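Local atomic coordinates of LAE5 (Uncultured bacterium, PDB entry 5JD3), a protein that probably hydrolyses ester bonds as a member of the GDSL-like lipase/acylhydrolase family. Residues A[154-159]-A[227-232]; A[195-200]-A[222-227]. All coordinates share one frame; numbering follows the deposited sequence.

In the fold
Helix 219-232 takes part in both contacts, its consecutive parts packing first on a neighbouring helix and then on the parallel sheet. Along the chain, the pair 195-200/222-227 of contact 2 falls between the two ends of contact 1: strand 152-156 comes first, helices 194-201 and 219-232 follow, and the last turns of the latter return to the strand. The two centres lie about 8 Å apart, and Y159, a little past the strand, touches F198 and I225, so the two contacts adjoin. Helix 219-232 begins just after H216, which with S36 and D213 probably forms the catalytic triad; the helix that follows this histidine is packed on both the sheet and helix 194-201.

Contact 1: A[154-159]-A[227-232]; sequences ILLTPY and NAFLAA
In the parallel sheet of this alpha/beta core, strand 152-156 presents I154 and L156 to F229 of helix 219-232, which packs against that side of the sheet. The contact is wholly apolar and rests on one aromatic ring. The phenylalanine swings its ring away from its own backbone N (chi1 -178°), which carries it off the helix toward the strand. L156 meets it with the end of its side chain: CD2 comes up at the ring edge, near the ring plane, 3.9 Å from F229 CD1, and L156 CD1 sits 4.0 Å from the same F229 carbon. One ring atom further, the gamma methyl of I154 comes in obliquely, CG2 standing 3.9 Å from F229 CE1, and the two side chains cross at about a right angle. The F229 ring also touches A108 of the adjoining strand and L63 of helix 59-70, while I154 and L156 both touch V192 on the edge strand 190-192. This is helix-on-sheet packing of the three-layer alpha/beta/alpha fold of GDSL (SGNH) hydrolases.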
loop_
_atom_site.group_PDB
_atom_site.type_symbol
_atom_site.label_atom_id
_atom_site.label_comp_id
_atom_site.label_asym_id
_atom_site.label_seq_id
_atom_site.Cartn_x
_atom_site.Cartn_y
_atom_site.Cartn_z
ATOM N N ILE A 154 -7.400 4.543 4.049
ATOM C CA ILE A 154 -7.314 4.013 2.693
ATOM C C ILE A 154 -6.629 2.651 2.663
ATOM O O ILE A 154 -5.526 2.488 3.185
ATOM C CB ILE A 154 -6.549 4.974 1.759
ATOM C CG1 ILE A 154 -7.203 6.358 1.750
ATOM C CG2 ILE A 154 -6.481 4.408 0.352
ATOM C CD1 ILE A 154 -6.520 7.366 2.651
ATOM N N LEU A 155 -7.287 1.674 2.049
ATOM C CA LEU A 155 -6.711 0.343 1.906
ATOM C C LEU A 155 -6.319 0.073 0.459
ATOM O O LEU A 155 -7.167 0.062 -0.433
ATOM C CB LEU A 155 -7.690 -0.725 2.398
ATOM C CG LEU A 155 -8.110 -0.606 3.864
ATOM C CD1 LEU A 155 -8.952 -1.800 4.288
ATOM C CD2 LEU A 155 -6.890 -0.459 4.757
ATOM N N LEU A 156 -5.027 -0.137 0.233
ATOM C CA LEU A 156 -4.522 -0.449 -1.099
ATOM C C LEU A 156 -4.297 -1.948 -1.229
ATOM O O LEU A 156 -3.536 -2.537 -0.460
ATOM C CB LEU A 156 -3.225 0.313 -1.389
ATOM C CG LEU A 156 -3.291 1.839 -1.512
ATOM C CD1 LEU A 156 -3.275 2.519 -0.149
ATOM C CD2 LEU A 156 -2.155 2.354 -2.383
ATOM N N THR A 157 -4.963 -2.561 -2.202
ATOM C CA THR A 157 -4.908 -4.008 -2.375
ATOM C C THR A 157 -3.499 -4.489 -2.708
ATOM O O THR A 157 -2.746 -3.800 -3.400
ATOM C CB THR A 157 -5.886 -4.482 -3.479
ATOM O OG1 THR A 157 -5.904 -5.914 -3.531
ATOM C CG2 THR A 157 -5.481 -3.939 -4.839
ATOM N N PRO A 158 -3.125 -5.669 -2.191
ATOM C CA PRO A 158 -1.873 -6.284 -2.629
ATOM C C PRO A 158 -1.994 -6.694 -4.089
ATOM O O PRO A 158 -3.109 -6.889 -4.569
ATOM C CB PRO A 158 -1.734 -7.501 -1.713
ATOM C CG PRO A 158 -3.137 -7.825 -1.311
ATOM C CD PRO A 158 -3.829 -6.496 -1.195
ATOM N N TYR A 159 -0.874 -6.815 -4.789
ATOM C CA TYR A 159 -0.932 -7.138 -6.204
ATOM C C TYR A 159 0.108 -8.169 -6.606
ATOM O O TYR A 159 1.064 -8.437 -5.878
ATOM C CB TYR A 159 -0.750 -5.872 -7.049
ATOM C CG TYR A 159 0.636 -5.273 -6.961
ATOM C CD1 TYR A 159 1.643 -5.665 -7.836
ATOM C CD2 TYR A 159 0.940 -4.319 -6.003
ATOM C CE1 TYR A 159 2.911 -5.126 -7.753
ATOM C CE2 TYR A 159 2.205 -3.773 -5.921
ATOM C CZ TYR A 159 3.185 -4.179 -6.793
ATOM O OH TYR A 159 4.444 -3.632 -6.704
ATOM N N ASN A 227 -1.008 6.458 -9.366
ATOM C CA ASN A 227 -2.149 6.985 -10.108
ATOM C C ASN A 227 -3.467 6.330 -9.706
ATOM O O ASN A 227 -4.525 6.953 -9.787
ATOM C CB ASN A 227 -1.924 6.821 -11.612
ATOM C CG ASN A 227 -0.917 7.814 -12.159
ATOM O OD1 ASN A 227 -0.326 8.592 -11.409
ATOM N ND2 ASN A 227 -0.714 7.790 -13.469
ATOM N N ALA A 228 -3.400 5.074 -9.276
ATOM C CA ALA A 228 -4.581 4.386 -8.770
ATOM C C ALA A 228 -5.037 5.034 -7.468
ATOM O O ALA A 228 -6.231 5.227 -7.238
ATOM C CB ALA A 228 -4.292 2.909 -8.563
ATOM N N PHE A 229 -4.065 5.373 -6.626
ATOM C CA PHE A 229 -4.316 6.049 -5.359
ATOM C C PHE A 229 -4.932 7.426 -5.585
ATOM O O PHE A 229 -5.937 7.778 -4.967
ATOM C CB PHE A 229 -3.010 6.170 -4.564
ATOM C CG PHE A 229 -3.169 6.808 -3.210
ATOM C CD1 PHE A 229 -3.328 6.026 -2.078
ATOM C CD2 PHE A 229 -3.131 8.186 -3.064
ATOM C CE1 PHE A 229 -3.464 6.605 -0.830
ATOM C CE2 PHE A 229 -3.269 8.771 -1.821
ATOM C CZ PHE A 229 -3.435 7.980 -0.703
ATOM N N LEU A 230 -4.313 8.201 -6.472
ATOM C CA LEU A 230 -4.756 9.559 -6.766
ATOM C C LEU A 230 -6.162 9.590 -7.350
ATOM O O LEU A 230 -6.976 10.439 -6.985
ATOM C CB LEU A 230 -3.779 10.237 -7.728
ATOM C CG LEU A 230 -2.381 10.506 -7.171
ATOM C CD1 LEU A 230 -1.411 10.837 -8.290
ATOM C CD2 LEU A 230 -2.423 11.627 -6.144
ATOM N N ALA A 231 -6.440 8.662 -8.260
ATOM C CA ALA A 231 -7.750 8.574 -8.895
ATOM C C ALA A 231 -8.831 8.239 -7.874
ATOM O O ALA A 231 -9.921 8.809 -7.902
ATOM C CB ALA A 231 -7.732 7.538 -10.009
ATOM N N ALA A 232 -8.518 7.313 -6.972
ATOM C CA ALA A 232 -9.458 6.896 -5.938
ATOM C C ALA A 232 -9.728 8.024 -4.947
ATOM O O ALA A 232 -10.803 8.097 -4.354
ATOM C CB ALA A 232 -8.932 5.668 -5.211
#

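Contact 2: A[195-200]-A[222-227]; sequences QGAFDR and HQVIAN
Q223 NE2 donates to N227 OD1 at 2.9 Å, a side-chain bond one turn along helix 219-232; the donor stands above the carbonyl plane of N227. This helix packs on helix 194-201 on one side of the alpha/beta sandwich, their short segments approaching to 9.1 Å with an angle of 127° between their N-to-C directions. No hydrogen bond joins the two; the join is made by A197 and F198 against V224 and I225. With V224 CG1 anti to the backbone N (chi1 166°), that methyl lies over one face of the F198 ring, a CH-pi contact 4.0 Å from the ring centroid and only 17° off the normal. The far end of the ring goes to the isoleucine, where F198 CZ is 3.6 Å from I225 CG1, an oblique approach. Y159 is the ring's aromatic neighbour, the two rings meeting, and L210 touches it too. An alanine in place of F198 would take away the ring, and would probably leave the V224 methyl without its aromatic face and open a gap beside I225 and Y159. Away from the interface, D199 is tied back on its own helix, OD1 receiving Q195 NE2 at 3.0 Å while OD2 forms a salt bridge with R170. Beside the ring, the same V224 methyl that rides on F198 also reaches A197, V224 CG1 to A197 CB at 3.8 Å, between the two residues whose CA atoms are nearest across the pair.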
loop_
_atom_site.group_PDB
_atom_site.type_symbol
_atom_site.label_atom_id
_atom_site.label_comp_id
_atom_site.label_asym_id
_atom_site.label_seq_id
_atom_site.Cartn_x
_atom_site.Cartn_y
_atom_site.Cartn_z
ATOM N N GLN A 195 -4.288 -3.697 -8.067
ATOM C CA GLN A 195 -4.226 -4.873 -8.929
ATOM C C GLN A 195 -4.928 -4.618 -10.258
ATOM O O GLN A 195 -4.407 -4.959 -11.320
ATOM C CB GLN A 195 -4.851 -6.084 -8.234
ATOM C CG GLN A 195 -4.852 -7.351 -9.075
ATOM C CD GLN A 195 -3.455 -7.865 -9.355
ATOM O OE1 GLN A 195 -2.821 -8.475 -8.494
ATOM N NE2 GLN A 195 -2.965 -7.620 -10.566
ATOM N N GLY A 196 -6.110 -4.015 -10.189
ATOM C CA GLY A 196 -6.863 -3.672 -11.380
ATOM C C GLY A 196 -6.119 -2.670 -12.241
ATOM O O GLY A 196 -6.168 -2.738 -13.469
ATOM N N ALA A 197 -5.425 -1.740 -11.590
ATOM C CA ALA A 197 -4.630 -0.741 -12.293
ATOM C C ALA A 197 -3.520 -1.407 -13.096
ATOM O O ALA A 197 -3.262 -1.036 -14.242
ATOM C CB ALA A 197 -4.048 0.267 -11.312
ATOM N N PHE A 198 -2.867 -2.395 -12.490
ATOM C CA PHE A 198 -1.836 -3.155 -13.185
ATOM C C PHE A 198 -2.440 -3.982 -14.314
ATOM O O PHE A 198 -1.842 -4.112 -15.382
ATOM C CB PHE A 198 -1.076 -4.063 -12.213
ATOM C CG PHE A 198 0.053 -3.375 -11.495
ATOM C CD1 PHE A 198 1.131 -2.868 -12.203
ATOM C CD2 PHE A 198 0.043 -3.246 -10.116
ATOM C CE1 PHE A 198 2.174 -2.237 -11.550
ATOM C CE2 PHE A 198 1.084 -2.615 -9.457
ATOM C CZ PHE A 198 2.151 -2.111 -10.175
ATOM N N ASP A 199 -3.630 -4.529 -14.079
ATOM C CA ASP A 199 -4.320 -5.332 -15.086
ATOM C C ASP A 199 -4.623 -4.520 -16.342
ATOM O O ASP A 199 -4.602 -5.050 -17.452
ATOM C CB ASP A 199 -5.617 -5.916 -14.520
ATOM C CG ASP A 199 -5.367 -7.016 -13.508
ATOM O OD1 ASP A 199 -4.195 -7.416 -13.338
ATOM O OD2 ASP A 199 -6.343 -7.490 -12.889
ATOM N N ARG A 200 -4.908 -3.235 -16.161
ATOM C CA ARG A 200 -5.150 -2.344 -17.289
ATOM C C ARG A 200 -3.855 -2.064 -18.042
ATOM O O ARG A 200 -3.830 -2.052 -19.274
ATOM C CB ARG A 200 -5.785 -1.035 -16.816
ATOM C CG ARG A 200 -7.305 -1.059 -16.797
ATOM C CD ARG A 200 -7.871 0.148 -16.069
ATOM N NE ARG A 200 -7.961 -0.079 -14.630
ATOM C CZ ARG A 200 -7.740 0.853 -13.711
ATOM N NH1 ARG A 200 -7.846 0.556 -12.422
ATOM N NH2 ARG A 200 -7.408 2.083 -14.078
ATOM N N HIS A 222 5.535 2.019 -10.298
ATOM C CA HIS A 222 5.169 2.776 -9.107
ATOM C C HIS A 222 4.209 3.909 -9.459
ATOM O O HIS A 222 3.377 4.304 -8.642
ATOM C CB HIS A 222 6.415 3.331 -8.415
ATOM C CG HIS A 222 7.141 2.324 -7.578
ATOM N ND1 HIS A 222 6.749 2.000 -6.297
ATOM C CD2 HIS A 222 8.238 1.573 -7.836
ATOM C CE1 HIS A 222 7.570 1.092 -5.803
ATOM N NE2 HIS A 222 8.484 0.816 -6.717
ATOM N N GLN A 223 4.328 4.426 -10.678
ATOM C CA GLN A 223 3.433 5.477 -11.144
ATOM C C GLN A 223 2.030 4.912 -11.348
ATOM O O GLN A 223 1.036 5.608 -11.146
ATOM C CB GLN A 223 3.955 6.101 -12.440
ATOM C CG GLN A 223 3.230 7.376 -12.849
ATOM C CD GLN A 223 3.538 8.545 -11.933
ATOM O OE1 GLN A 223 4.652 9.070 -11.930
ATOM N NE2 GLN A 223 2.549 8.958 -11.148
ATOM N N VAL A 224 1.962 3.646 -11.748
ATOM C CA VAL A 224 0.689 2.946 -11.870
ATOM C C VAL A 224 0.018 2.855 -10.506
ATOM O O VAL A 224 -1.178 3.120 -10.370
ATOM C CB VAL A 224 0.872 1.529 -12.455
ATOM C CG1 VAL A 224 -0.392 0.698 -12.268
ATOM C CG2 VAL A 224 1.259 1.606 -13.926
ATOM N N ILE A 225 0.802 2.489 -9.497
ATOM C CA ILE A 225 0.312 2.410 -8.127
ATOM C C ILE A 225 -0.140 3.779 -7.628
ATOM O O ILE A 225 -1.215 3.915 -7.044
ATOM C CB ILE A 225 1.389 1.858 -7.174
ATOM C CG1 ILE A 225 1.805 0.449 -7.598
ATOM C CG2 ILE A 225 0.886 1.854 -5.741
ATOM C CD1 ILE A 225 2.906 -0.143 -6.746
ATOM N N ALA A 226 0.691 4.788 -7.870
ATOM C CA ALA A 226 0.410 6.145 -7.418
ATOM C C ALA A 226 -0.846 6.712 -8.072
ATOM O O ALA A 226 -1.654 7.364 -7.414
ATOM C CB ALA A 226 1.603 7.048 -7.697
ATOM N N ASN A 227 -1.008 6.458 -9.366
ATOM C CA ASN A 227 -2.149 6.985 -10.108
ATOM C C ASN A 227 -3.467 6.330 -9.706
ATOM O O ASN A 227 -4.525 6.953 -9.787
ATOM C CB ASN A 227 -1.924 6.821 -11.612
ATOM C CG ASN A 227 -0.917 7.814 -12.159
ATOM O OD1 ASN A 227 -0.326 8.592 -11.409
ATOM N ND2 ASN A 227 -0.714 7.790 -13.469
#